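Local coordinates for glycoside hydrolase family protein (Novosphingobium sp. PP1Y, PDB 6Q2F), which hydrolyses alpha-L-rhamnosides as an alpha-L-rhamnosidase, probably releasing rhamnose from the end of rhamnosylated compounds, at residues Val276-Asn280 with Ile366-Gln370; Lys466-Val472 with Leu560-His565; Phe655-Asp659 with Val1054-Ala1058; Thr924-Glu929 with Ile941-Ile945. One frame throughout, in Å; residues are numbered along the deposited sequence.

Contact 1. Residues Val276-Asn280 with Ile366-Gln370; sequences VFVPN and IMVGQ
Phe277 meets Gly369 and Gln370 through the backbone, and their hydrogen bonds are a worked example of how an antiparallel pair absorbs one extra residue. Phe277 N donates to Gln370 O at 2.9 Å. Gln370 N returns a bond of 3.1 Å to Phe277 O. Gly369 N also turns to Phe277 O, but with an N-H...O angle of 126° this bond is weak in spite of its 2.8 Å length. One carbonyl oxygen thus receives two successive amides. Val276 CA adds a CA-H...O contact to Gln370 O at 3.3 Å.

Two residues facing one in this way make a classic beta bulge. It interrupts strand 366-374 beside the end of strand 268-277; these are the two inner strands of a four-stranded antiparallel sheet, with 249-251 and 316-325 outermost.

Among the side chains, Phe277 and Gln370 leave on the same face of the sheet, their CB atoms 4.2 Å apart. With CG anti to the backbone N (chi1 -177°), the Phe277 ring swings away from Gln370, and one of its faces takes Pro279 N near the rim. The extended Gln370 chain reaches along its own strand to Glu372, whose OE1 bonds its NE2. Beyond the bulge, Pro279 CG packs on CG of the selenomethionine Met367 at 4.1 Å, the two side chains crossing at about a right angle. Val278 sends CG1 to Met367 O (3.5 Å) and CG2 to Val368 CG2, while Leu311 from a loop also touches Val278.

Contact 2. Residues Lys466-Val472 with Leu560-His565; sequences KFDGEAV and LLASEH
The imidazole of His565 takes Lys466 over one face and Val472 CG2 at its edge. Lys466 CD sits 3.7 Å from the ring centroid, 20° off the normal, a CH-pi contact made by a chain running beside the histidine in the same direction. Both polar ends converge on Thr139 OG1, bonded by Lys466 NZ and His565 NE2; Lys466 also forms a salt bridge with Glu463. The Phe467 ring has Leu561 N in plane at its edge, 3.8 Å from CD1, while Phe467 CB packs on Leu560 CB at 4.0 Å.

Glu564 bends at chi2 (-45°), bringing CG within 3.3 Å of Phe467 O. Its carboxylate has two attachments: a water links OE1 (2.6 Å) to Gly469 N (3.1 Å), and OE2 accepts from Ser563 OG through its anti lone pair. Asp468, at the N-cap of helix 469-487, accepts from Ala471 N.

The start of helix 469-487 leans on the middle of helix 543-575, at its wider pi-type turn. These helices precede the adjacent parallel strands 497-502 and 579-582 of the eight-stranded barrel, and Leu560 extends the packing to helix 516-524.

Contact 3. Residues Phe655-Asp659 with Val1054-Ala1058; sequences FAPKD and VGDLA
Ala656 and Asp1056 bring their CA atoms within 6.4 Å of each other, where the entry to helix 657-670 faces a break between strands 1047-1055 and 1057-1062, marked by a cis peptide bond before Asp1056. The Ala656 methyl CB rests on Asp1056 CB at 3.5 Å. Beside it, Pro657 CD touches Leu1057 CD2 at 4.1 Å, the side chains crossing at about a right angle.

Lys658 supplies the direct polar link. Bent at chi3 (-58°), its chain passes over Asp1056 and delivers NZ to Val1054 O at 2.9 Å, nearly along the C=O axis. One water joins the same NZ to Val1054 N, and another connects Lys658 N with Asp1056 O. Lys658 NZ stays 4.5 Å from Asp1056 OD1, beyond a salt bridge. Instead, Asp1056 OD1 and Asp659 OD2 both form salt bridges with Arg1128 NH2, a shared cation that would ease the repulsion between the two carboxylates. Asp659 OD2 also accepts from Ala656 N.

Asp1056 and Leu1057 together face Ala1095 in a classic beta bulge. The contact itself is interdomain: a barrel helix of the rhamnosidase region seated on the bulged junction of two inner strands of the galactose-binding-like beta domain.

Contact 4. Residues Thr924-Glu929 with Ile941-Ile945; sequences TGKQPE and ISYRI
Tyr943 OH lies against Gln927 CB at 3.6 Å, while its hydrogen bond goes to Arg972 O, outside both segments. No hydrogen bond crosses between the segments themselves, although they belong to one beta hairpin, 926-932 with 937-946. The reason is separation: strands 926-929 and 943-945 run at 155° to each other with their axes 8.1 Å apart, so side chains fill the interval.

Pro928 stands at the middle of this packing. Its CD lies over one face of the Tyr943 ring, 3.7 Å from the centroid and 22° off the normal, in a CH-pi contact. Tyr943 places CG between the backbone N and the carbonyl carbon (chi1 68°), which lays the ring beneath the proline and Gln927; Ile941 O meets its edge in plane. Pro928 CG also touches Ile941 CG2 at 3.9 Å, and the same methyl approaches Pro928 O at 3.5 Å.

Ile945 fills the opposite end. Its CD1 reaches Lys926 O at 3.6 Å and Gly925 N at 3.8 Å, and CG2 comes to 4.1 Å from Thr924 CA.

The backbones find their partners outward: Gln927 with Lys968, Glu929 with Val965, Tyr943 with Val975 and Arg944 with Val951. The charged ends have outside partners as well: Lys926 NZ bonds the carbonyls of Arg967 and Lys901, and Glu929 OE2 forms a salt bridge with Lys968. Cohesion across the splayed part of the hairpin thus comes from dispersion and ring-face contacts, and its polar groups tie each strand to its own neighbours.

Overall arrangement
The four contacts illustrate how chemistry follows position in a multidomain chain. Contacts 1, 2 and 3 are largely buried, whereas contact 4 is only partly buried; its centre lies about 38 Å from the chain centre and that of contact 2, the most central, about 20 Å. Contacts 1 and 4 each join two strands, in different antiparallel sheets, yet the first relies on backbone bonds and the other on side chains. Contact 2 packs barrel helices with no direct hydrogen bond between its segments, while contact 3, across an interdomain boundary, combines a lysine bond with water bridges. None touches another. Contacts 1 and 4 flank the chain centre, and contact 4 is nested within the loop closed by contact 3.

Contact 1. Residues Val276-Asn280 with Ile366-Gln370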
loop_
_atom_site.group_PDB
_atom_site.type_symbol
_atom_site.label_atom_id
_atom_site.label_comp_id
_atom_site.label_asym_id
_atom_site.label_seq_id
_atom_site.Cartn_x
_atom_site.Cartn_y
_atom_site.Cartn_z
ATOM N N VAL A 276 -2.030 -29.919 11.909
ATOM C CA VAL A 276 -0.684 -29.731 12.432
ATOM C C VAL A 276 -0.559 -28.321 12.994
ATOM O O VAL A 276 -1.107 -27.369 12.430
ATOM C CB VAL A 276 0.375 -29.979 11.337
ATOM C CG1 VAL A 276 1.755 -29.626 11.835
ATOM C CG2 VAL A 276 0.340 -31.428 10.898
ATOM N N PHE A 277 0.157 -28.182 14.111
ATOM C CA PHE A 277 0.609 -26.866 14.542
ATOM C C PHE A 277 2.023 -26.951 15.095
ATOM O O PHE A 277 2.319 -27.784 15.960
ATOM C CB PHE A 277 -0.316 -26.239 15.587
ATOM C CG PHE A 277 0.105 -24.855 15.992
ATOM C CD1 PHE A 277 0.126 -23.823 15.062
ATOM C CD2 PHE A 277 0.493 -24.584 17.293
ATOM C CE1 PHE A 277 0.522 -22.541 15.430
ATOM C CE2 PHE A 277 0.892 -23.310 17.669
ATOM C CZ PHE A 277 0.904 -22.285 16.739
ATOM N N VAL A 278 2.885 -26.082 14.580
ATOM C CA VAL A 278 4.250 -25.882 15.040
ATOM C C VAL A 278 4.314 -24.487 15.658
ATOM O O VAL A 278 4.199 -23.488 14.932
ATOM C CB VAL A 278 5.254 -26.026 13.889
ATOM C CG1 VAL A 278 6.681 -25.745 14.379
ATOM C CG2 VAL A 278 5.140 -27.403 13.261
ATOM N N PRO A 279 4.464 -24.367 16.976
ATOM C CA PRO A 279 4.534 -23.036 17.592
ATOM C C PRO A 279 5.669 -22.217 17.001
ATOM O O PRO A 279 6.646 -22.759 16.480
ATOM C CB PRO A 279 4.778 -23.344 19.071
ATOM C CG PRO A 279 4.201 -24.705 19.261
ATOM C CD PRO A 279 4.439 -25.445 17.975
ATOM N N ASN A 280 5.511 -20.894 17.067
ATOM C CA ASN A 280 6.523 -19.930 16.636
ATOM C C ASN A 280 7.203 -20.305 15.320
ATOM O O ASN A 280 8.392 -20.631 15.309
ATOM C CB ASN A 280 7.587 -19.767 17.726
ATOM C CG ASN A 280 6.994 -19.742 19.124
ATOM O OD1 ASN A 280 7.377 -20.535 19.981
ATOM N ND2 ASN A 280 6.056 -18.828 19.364
ATOM N N ILE A 366 12.828 -27.754 17.887
ATOM C CA ILE A 366 11.681 -27.805 17.016
ATOM C C ILE A 366 10.557 -28.591 17.660
ATOM O O ILE A 366 10.553 -29.792 17.650
ATOM C CB ILE A 366 12.088 -28.470 15.715
ATOM C CG1 ILE A 366 13.233 -27.735 15.085
ATOM C CG2 ILE A 366 10.923 -28.484 14.781
ATOM C CD1 ILE A 366 12.897 -26.300 14.796
HETATM N N MSE A 367 9.606 -27.891 18.237
HETATM C CA MSE A 367 8.513 -28.539 18.881
HETATM C C MSE A 367 7.346 -28.574 17.959
HETATM O O MSE A 367 7.120 -27.595 17.259
HETATM C CB MSE A 367 8.285 -27.727 20.151
HETATM C CG MSE A 367 6.836 -27.509 20.542
HETATM SE SE MSE A 367 6.398 -28.413 22.210
HETATM C CE MSE A 367 6.428 -26.830 23.351
ATOM N N VAL A 368 6.619 -29.678 17.946
ATOM C CA VAL A 368 5.428 -29.838 17.159
ATOM C C VAL A 368 4.353 -29.895 18.215
ATOM O O VAL A 368 4.277 -30.828 18.955
ATOM C CB VAL A 368 5.439 -31.097 16.345
ATOM C CG1 VAL A 368 4.066 -31.386 15.798
ATOM C CG2 VAL A 368 6.423 -30.955 15.221
ATOM N N GLY A 369 3.532 -28.864 18.296
ATOM C CA GLY A 369 2.518 -28.785 19.327
ATOM C C GLY A 369 1.317 -29.682 19.094
ATOM O O GLY A 369 0.784 -30.263 20.040
ATOM N N GLN A 370 0.878 -29.803 17.845
ATOM C CA GLN A 370 -0.261 -30.636 17.501
ATOM C C GLN A 370 0.027 -31.375 16.206
ATOM O O GLN A 370 0.556 -30.796 15.253
ATOM C CB GLN A 370 -1.539 -29.802 17.338
ATOM C CG GLN A 370 -2.783 -30.627 17.015
ATOM C CD GLN A 370 -3.991 -29.757 16.716
ATOM O OE1 GLN A 370 -3.850 -28.597 16.358
ATOM N NE2 GLN A 370 -5.185 -30.315 16.872
#

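Contact 2. Residues Lys466-Val472 with Leu560-His565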
loop_
_atom_site.group_PDB
_atom_site.type_symbol
_atom_site.label_atom_id
_atom_site.label_comp_id
_atom_site.label_asym_id
_atom_site.label_seq_id
_atom_site.Cartn_x
_atom_site.Cartn_y
_atom_site.Cartn_z
ATOM N N LYS A 466 -12.954 -3.757 14.046
ATOM C CA LYS A 466 -13.067 -3.041 12.783
ATOM C C LYS A 466 -14.361 -3.356 12.036
ATOM O O LYS A 466 -14.680 -2.658 11.066
ATOM C CB LYS A 466 -11.857 -3.373 11.900
ATOM C CG LYS A 466 -10.492 -3.212 12.601
ATOM C CD LYS A 466 -10.056 -1.749 12.635
ATOM C CE LYS A 466 -8.724 -1.586 13.406
ATOM N NZ LYS A 466 -8.907 -1.026 14.790
ATOM N N PHE A 467 -15.095 -4.387 12.451
ATOM C CA PHE A 467 -16.343 -4.771 11.803
ATOM C C PHE A 467 -17.580 -4.232 12.512
ATOM O O PHE A 467 -18.697 -4.502 12.061
ATOM C CB PHE A 467 -16.416 -6.302 11.703
ATOM C CG PHE A 467 -15.143 -6.943 11.217
ATOM C CD1 PHE A 467 -14.646 -6.645 9.954
ATOM C CD2 PHE A 467 -14.457 -7.860 12.015
ATOM C CE1 PHE A 467 -13.480 -7.225 9.491
ATOM C CE2 PHE A 467 -13.280 -8.439 11.557
ATOM C CZ PHE A 467 -12.784 -8.114 10.295
ATOM N N ASP A 468 -17.407 -3.479 13.594
ATOM C CA ASP A 468 -18.499 -2.997 14.439
ATOM C C ASP A 468 -18.550 -1.477 14.368
ATOM O O ASP A 468 -17.771 -0.798 15.039
ATOM C CB ASP A 468 -18.320 -3.478 15.881
ATOM C CG ASP A 468 -19.513 -3.138 16.769
ATOM O OD1 ASP A 468 -19.927 -1.962 16.816
ATOM O OD2 ASP A 468 -20.053 -4.064 17.411
ATOM N N GLY A 469 -19.504 -0.955 13.589
ATOM C CA GLY A 469 -19.541 0.480 13.332
ATOM C C GLY A 469 -19.716 1.310 14.594
ATOM O O GLY A 469 -19.118 2.382 14.738
ATOM N N GLU A 470 -20.572 0.845 15.513
ATOM C CA GLU A 470 -20.765 1.583 16.753
ATOM C C GLU A 470 -19.474 1.648 17.566
ATOM O O GLU A 470 -19.159 2.685 18.155
ATOM C CB GLU A 470 -21.889 0.948 17.573
ATOM C CG GLU A 470 -22.009 1.523 18.976
ATOM C CD GLU A 470 -22.372 3.001 18.979
ATOM O OE1 GLU A 470 -22.933 3.503 17.963
ATOM O OE2 GLU A 470 -22.096 3.668 19.993
ATOM N N ALA A 471 -18.739 0.540 17.645
ATOM C CA ALA A 471 -17.514 0.529 18.437
ATOM C C ALA A 471 -16.474 1.460 17.815
ATOM O O ALA A 471 -15.802 2.224 18.522
ATOM C CB ALA A 471 -16.964 -0.899 18.535
ATOM N N VAL A 472 -16.363 1.422 16.482
ATOM C CA VAL A 472 -15.462 2.312 15.762
ATOM C C VAL A 472 -15.817 3.765 16.043
ATOM O O VAL A 472 -14.941 4.589 16.334
ATOM C CB VAL A 472 -15.493 1.995 14.256
ATOM C CG1 VAL A 472 -14.729 3.072 13.494
ATOM C CG2 VAL A 472 -14.871 0.627 14.000
ATOM N N LEU A 560 -17.715 -5.412 5.839
ATOM C CA LEU A 560 -17.894 -4.658 7.074
ATOM C C LEU A 560 -16.669 -3.797 7.381
ATOM O O LEU A 560 -16.804 -2.680 7.883
ATOM C CB LEU A 560 -18.227 -5.609 8.228
ATOM C CG LEU A 560 -19.544 -6.412 8.108
ATOM C CD1 LEU A 560 -19.687 -7.424 9.232
ATOM C CD2 LEU A 560 -20.763 -5.501 8.075
ATOM N N LEU A 561 -15.471 -4.286 7.054
ATOM C CA LEU A 561 -14.273 -3.454 7.188
ATOM C C LEU A 561 -14.468 -2.125 6.465
ATOM O O LEU A 561 -14.292 -1.050 7.047
ATOM C CB LEU A 561 -13.055 -4.195 6.629
ATOM C CG LEU A 561 -11.765 -3.405 6.752
ATOM C CD1 LEU A 561 -11.393 -3.202 8.229
ATOM C CD2 LEU A 561 -10.609 -4.127 6.022
ATOM N N ALA A 562 -14.909 -2.193 5.203
ATOM C CA ALA A 562 -15.065 -0.986 4.397
ATOM C C ALA A 562 -16.175 -0.096 4.931
ATOM O O ALA A 562 -16.016 1.125 5.013
ATOM C CB ALA A 562 -15.335 -1.364 2.940
ATOM N N SER A 563 -17.313 -0.679 5.290
ATOM C CA SER A 563 -18.415 0.172 5.731
ATOM C C SER A 563 -18.329 0.522 7.211
ATOM O O SER A 563 -18.508 1.686 7.581
ATOM C CB SER A 563 -19.766 -0.498 5.434
ATOM O OG SER A 563 -19.960 -1.628 6.262
ATOM N N GLU A 564 -18.056 -0.465 8.062
ATOM C CA GLU A 564 -18.150 -0.234 9.501
ATOM C C GLU A 564 -16.897 0.444 10.057
ATOM O O GLU A 564 -16.993 1.249 10.980
ATOM C CB GLU A 564 -18.426 -1.547 10.248
ATOM C CG GLU A 564 -19.716 -2.274 9.790
ATOM C CD GLU A 564 -20.910 -1.329 9.638
ATOM O OE1 GLU A 564 -21.526 -0.993 10.672
ATOM O OE2 GLU A 564 -21.210 -0.902 8.492
ATOM N N HIS A 565 -15.734 0.169 9.498
ATOM C CA HIS A 565 -14.527 0.913 9.894
ATOM C C HIS A 565 -14.353 2.168 9.044
ATOM O O HIS A 565 -14.533 3.287 9.530
ATOM C CB HIS A 565 -13.295 0.008 9.851
ATOM C CG HIS A 565 -12.042 0.673 10.349
ATOM N ND1 HIS A 565 -10.953 0.914 9.534
ATOM C CD2 HIS A 565 -11.703 1.133 11.581
ATOM C CE1 HIS A 565 -9.990 1.479 10.249
ATOM N NE2 HIS A 565 -10.421 1.627 11.495
HETATM O O HOH W 1 -22.057 -2.514 12.761
#

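Contact 3. Residues Phe655-Asp659 with Val1054-Ala1058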
loop_
_atom_site.group_PDB
_atom_site.type_symbol
_atom_site.label_atom_id
_atom_site.label_comp_id
_atom_site.label_asym_id
_atom_site.label_seq_id
_atom_site.Cartn_x
_atom_site.Cartn_y
_atom_site.Cartn_z
ATOM N N PHE A 655 20.425 11.258 0.146
ATOM C CA PHE A 655 19.562 11.695 -0.943
ATOM C C PHE A 655 19.594 13.204 -1.099
ATOM O O PHE A 655 19.446 13.949 -0.130
ATOM C CB PHE A 655 18.085 11.250 -0.723
ATOM C CG PHE A 655 17.910 9.784 -0.516
ATOM C CD1 PHE A 655 17.986 9.238 0.764
ATOM C CD2 PHE A 655 17.642 8.948 -1.597
ATOM C CE1 PHE A 655 17.794 7.863 0.964
ATOM C CE2 PHE A 655 17.448 7.574 -1.414
ATOM C CZ PHE A 655 17.519 7.028 -0.134
ATOM N N ALA A 656 19.782 13.629 -2.328
ATOM C CA ALA A 656 19.534 14.979 -2.784
ATOM C C ALA A 656 18.445 14.873 -3.840
ATOM O O ALA A 656 18.143 13.767 -4.300
ATOM C CB ALA A 656 20.807 15.614 -3.361
ATOM N N PRO A 657 17.813 15.982 -4.234
ATOM C CA PRO A 657 16.709 15.879 -5.208
ATOM C C PRO A 657 17.098 15.137 -6.475
ATOM O O PRO A 657 16.257 14.451 -7.071
ATOM C CB PRO A 657 16.358 17.344 -5.478
ATOM C CG PRO A 657 16.740 18.042 -4.203
ATOM C CD PRO A 657 18.002 17.369 -3.766
ATOM N N LYS A 658 18.359 15.191 -6.851
ATOM C CA LYS A 658 18.818 14.496 -8.033
ATOM C C LYS A 658 18.564 12.998 -7.888
ATOM O O LYS A 658 18.297 12.343 -8.835
ATOM C CB LYS A 658 20.276 14.837 -8.388
ATOM C CG LYS A 658 21.320 13.884 -7.874
ATOM C CD LYS A 658 22.718 14.472 -7.889
ATOM C CE LYS A 658 23.163 14.929 -9.275
ATOM N NZ LYS A 658 24.619 14.906 -9.518
ATOM N N ASP A 659 18.647 12.483 -6.684
ATOM C CA ASP A 659 18.398 11.068 -6.441
ATOM C C ASP A 659 16.924 10.741 -6.297
ATOM O O ASP A 659 16.551 9.567 -6.379
ATOM C CB ASP A 659 19.097 10.616 -5.166
ATOM C CG ASP A 659 20.572 10.914 -5.189
ATOM O OD1 ASP A 659 21.260 10.279 -6.006
ATOM O OD2 ASP A 659 21.016 11.768 -4.399
ATOM N N VAL A 1054 27.550 18.400 -11.017
ATOM C CA VAL A 1054 27.278 19.161 -9.818
ATOM C C VAL A 1054 26.884 18.219 -8.702
ATOM O O VAL A 1054 26.044 17.402 -8.880
ATOM C CB VAL A 1054 26.117 20.133 -10.019
ATOM C CG1 VAL A 1054 25.775 20.849 -8.734
ATOM C CG2 VAL A 1054 26.396 21.135 -11.093
ATOM N N GLY A 1055 27.504 18.362 -7.552
ATOM C CA GLY A 1055 27.197 17.547 -6.405
ATOM C C GLY A 1055 26.683 18.402 -5.276
ATOM O O GLY A 1055 27.453 18.955 -4.570
ATOM N N ASP A 1056 25.384 18.551 -5.110
ATOM C CA ASP A 1056 24.371 17.895 -5.887
ATOM C C ASP A 1056 23.353 18.815 -6.546
ATOM O O ASP A 1056 22.633 18.381 -7.398
ATOM C CB ASP A 1056 23.607 16.949 -4.992
ATOM C CG ASP A 1056 24.452 15.924 -4.382
ATOM O OD1 ASP A 1056 25.018 15.119 -5.066
ATOM O OD2 ASP A 1056 24.512 15.887 -3.188
ATOM N N LEU A 1057 23.295 20.067 -6.131
ATOM C CA LEU A 1057 22.394 21.039 -6.689
ATOM C C LEU A 1057 23.043 22.365 -6.566
ATOM O O LEU A 1057 23.873 22.543 -5.744
ATOM C CB LEU A 1057 21.029 21.056 -6.010
ATOM C CG LEU A 1057 20.856 21.217 -4.508
ATOM C CD1 LEU A 1057 19.473 21.705 -4.149
ATOM C CD2 LEU A 1057 21.164 19.945 -3.777
ATOM N N ALA A 1058 22.655 23.302 -7.400
ATOM C CA ALA A 1058 23.239 24.600 -7.380
ATOM C C ALA A 1058 22.337 25.746 -7.709
ATOM O O ALA A 1058 21.676 25.763 -8.696
ATOM C CB ALA A 1058 24.416 24.626 -8.314
HETATM O O HOH W 2 20.055 17.422 -6.430
HETATM O O HOH W 3 26.410 15.705 -11.874
#

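Contact 4. Residues Thr924-Glu929 with Ile941-Ile945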
loop_
_atom_site.group_PDB
_atom_site.type_symbol
_atom_site.label_atom_id
_atom_site.label_comp_id
_atom_site.label_asym_id
_atom_site.label_seq_id
_atom_site.Cartn_x
_atom_site.Cartn_y
_atom_site.Cartn_z
ATOM N N THR A 924 -6.629 16.785 -31.317
ATOM C CA THR A 924 -6.741 17.513 -32.556
ATOM C C THR A 924 -7.165 18.938 -32.216
ATOM O O THR A 924 -7.675 19.196 -31.130
ATOM C CB THR A 924 -7.748 16.749 -33.429
ATOM O OG1 THR A 924 -9.000 16.672 -32.746
ATOM C CG2 THR A 924 -7.226 15.413 -33.844
ATOM N N GLY A 925 -6.925 19.875 -33.131
ATOM C CA GLY A 925 -7.400 21.234 -32.910
ATOM C C GLY A 925 -6.634 22.080 -31.898
ATOM O O GLY A 925 -7.032 23.226 -31.644
ATOM N N LYS A 926 -5.544 21.572 -31.320
ATOM C CA LYS A 926 -4.811 22.289 -30.283
ATOM C C LYS A 926 -3.336 22.388 -30.654
ATOM O O LYS A 926 -2.757 21.434 -31.176
ATOM C CB LYS A 926 -4.966 21.591 -28.922
ATOM C CG LYS A 926 -6.408 21.527 -28.386
ATOM C CD LYS A 926 -6.860 22.887 -27.836
ATOM C CE LYS A 926 -8.146 22.747 -26.994
ATOM N NZ LYS A 926 -8.619 24.054 -26.442
ATOM N N GLN A 927 -2.710 23.524 -30.369
ATOM C CA GLN A 927 -1.276 23.595 -30.597
ATOM C C GLN A 927 -0.551 23.210 -29.327
ATOM O O GLN A 927 -0.695 23.898 -28.306
ATOM C CB GLN A 927 -0.824 24.956 -31.098
ATOM C CG GLN A 927 -1.206 26.171 -30.328
ATOM C CD GLN A 927 -0.444 27.361 -30.855
ATOM O OE1 GLN A 927 0.720 27.231 -31.217
ATOM N NE2 GLN A 927 -1.105 28.513 -30.955
ATOM N N PRO A 928 0.184 22.110 -29.329
ATOM C CA PRO A 928 0.798 21.631 -28.092
ATOM C C PRO A 928 1.889 22.574 -27.637
ATOM O O PRO A 928 2.486 23.287 -28.439
ATOM C CB PRO A 928 1.365 20.261 -28.482
ATOM C CG PRO A 928 1.548 20.336 -29.969
ATOM C CD PRO A 928 0.492 21.257 -30.486
ATOM N N GLU A 929 2.119 22.588 -26.326
ATOM C CA GLU A 929 3.265 23.258 -25.733
ATOM C C GLU A 929 3.847 22.354 -24.662
ATOM O O GLU A 929 3.115 21.603 -24.004
ATOM C CB GLU A 929 2.884 24.601 -25.104
ATOM C CG GLU A 929 2.580 25.708 -26.102
ATOM C CD GLU A 929 2.300 27.039 -25.416
ATOM O OE1 GLU A 929 1.759 27.027 -24.284
ATOM O OE2 GLU A 929 2.639 28.092 -26.001
ATOM N N ILE A 941 6.542 24.109 -29.480
ATOM C CA ILE A 941 7.059 22.854 -30.004
ATOM C C ILE A 941 6.502 22.664 -31.411
ATOM O O ILE A 941 5.439 23.187 -31.751
ATOM C CB ILE A 941 6.712 21.680 -29.041
ATOM C CG1 ILE A 941 7.624 20.477 -29.288
ATOM C CG2 ILE A 941 5.240 21.288 -29.101
ATOM C CD1 ILE A 941 9.021 20.664 -28.755
ATOM N N SER A 942 7.261 21.971 -32.252
ATOM C CA SER A 942 6.798 21.622 -33.587
ATOM C C SER A 942 5.757 20.514 -33.503
ATOM O O SER A 942 5.791 19.687 -32.594
ATOM C CB SER A 942 7.966 21.174 -34.466
ATOM O OG SER A 942 8.834 22.255 -34.735
ATOM N N TYR A 943 4.829 20.500 -34.459
ATOM C CA TYR A 943 3.777 19.495 -34.430
ATOM C C TYR A 943 3.123 19.395 -35.799
ATOM O O TYR A 943 3.208 20.311 -36.620
ATOM C CB TYR A 943 2.712 19.813 -33.364
ATOM C CG TYR A 943 1.890 21.044 -33.683
ATOM C CD1 TYR A 943 2.315 22.302 -33.281
ATOM C CD2 TYR A 943 0.706 20.953 -34.407
ATOM C CE1 TYR A 943 1.582 23.435 -33.575
ATOM C CE2 TYR A 943 -0.029 22.082 -34.718
ATOM C CZ TYR A 943 0.416 23.322 -34.299
ATOM O OH TYR A 943 -0.311 24.453 -34.603
ATOM N N ARG A 944 2.428 18.277 -36.011
ATOM C CA ARG A 944 1.579 18.072 -37.177
ATOM C C ARG A 944 0.281 17.430 -36.723
ATOM O O ARG A 944 0.300 16.418 -36.008
ATOM C CB ARG A 944 2.266 17.196 -38.237
ATOM C CG ARG A 944 1.313 16.287 -38.979
ATOM C CD ARG A 944 1.960 15.673 -40.208
ATOM N NE ARG A 944 2.010 16.602 -41.334
ATOM C CZ ARG A 944 1.118 16.627 -42.318
ATOM N NH1 ARG A 944 0.102 15.770 -42.318
ATOM N NH2 ARG A 944 1.247 17.505 -43.310
ATOM N N ILE A 945 -0.838 18.045 -37.098
ATOM C CA ILE A 945 -2.164 17.521 -36.792
ATOM C C ILE A 945 -2.684 16.864 -38.055
ATOM O O ILE A 945 -2.647 17.464 -39.133
ATOM C CB ILE A 945 -3.114 18.627 -36.312
ATOM C CG1 ILE A 945 -2.509 19.365 -35.119
ATOM C CG2 ILE A 945 -4.462 18.035 -35.945
ATOM C CD1 ILE A 945 -3.422 20.394 -34.511
#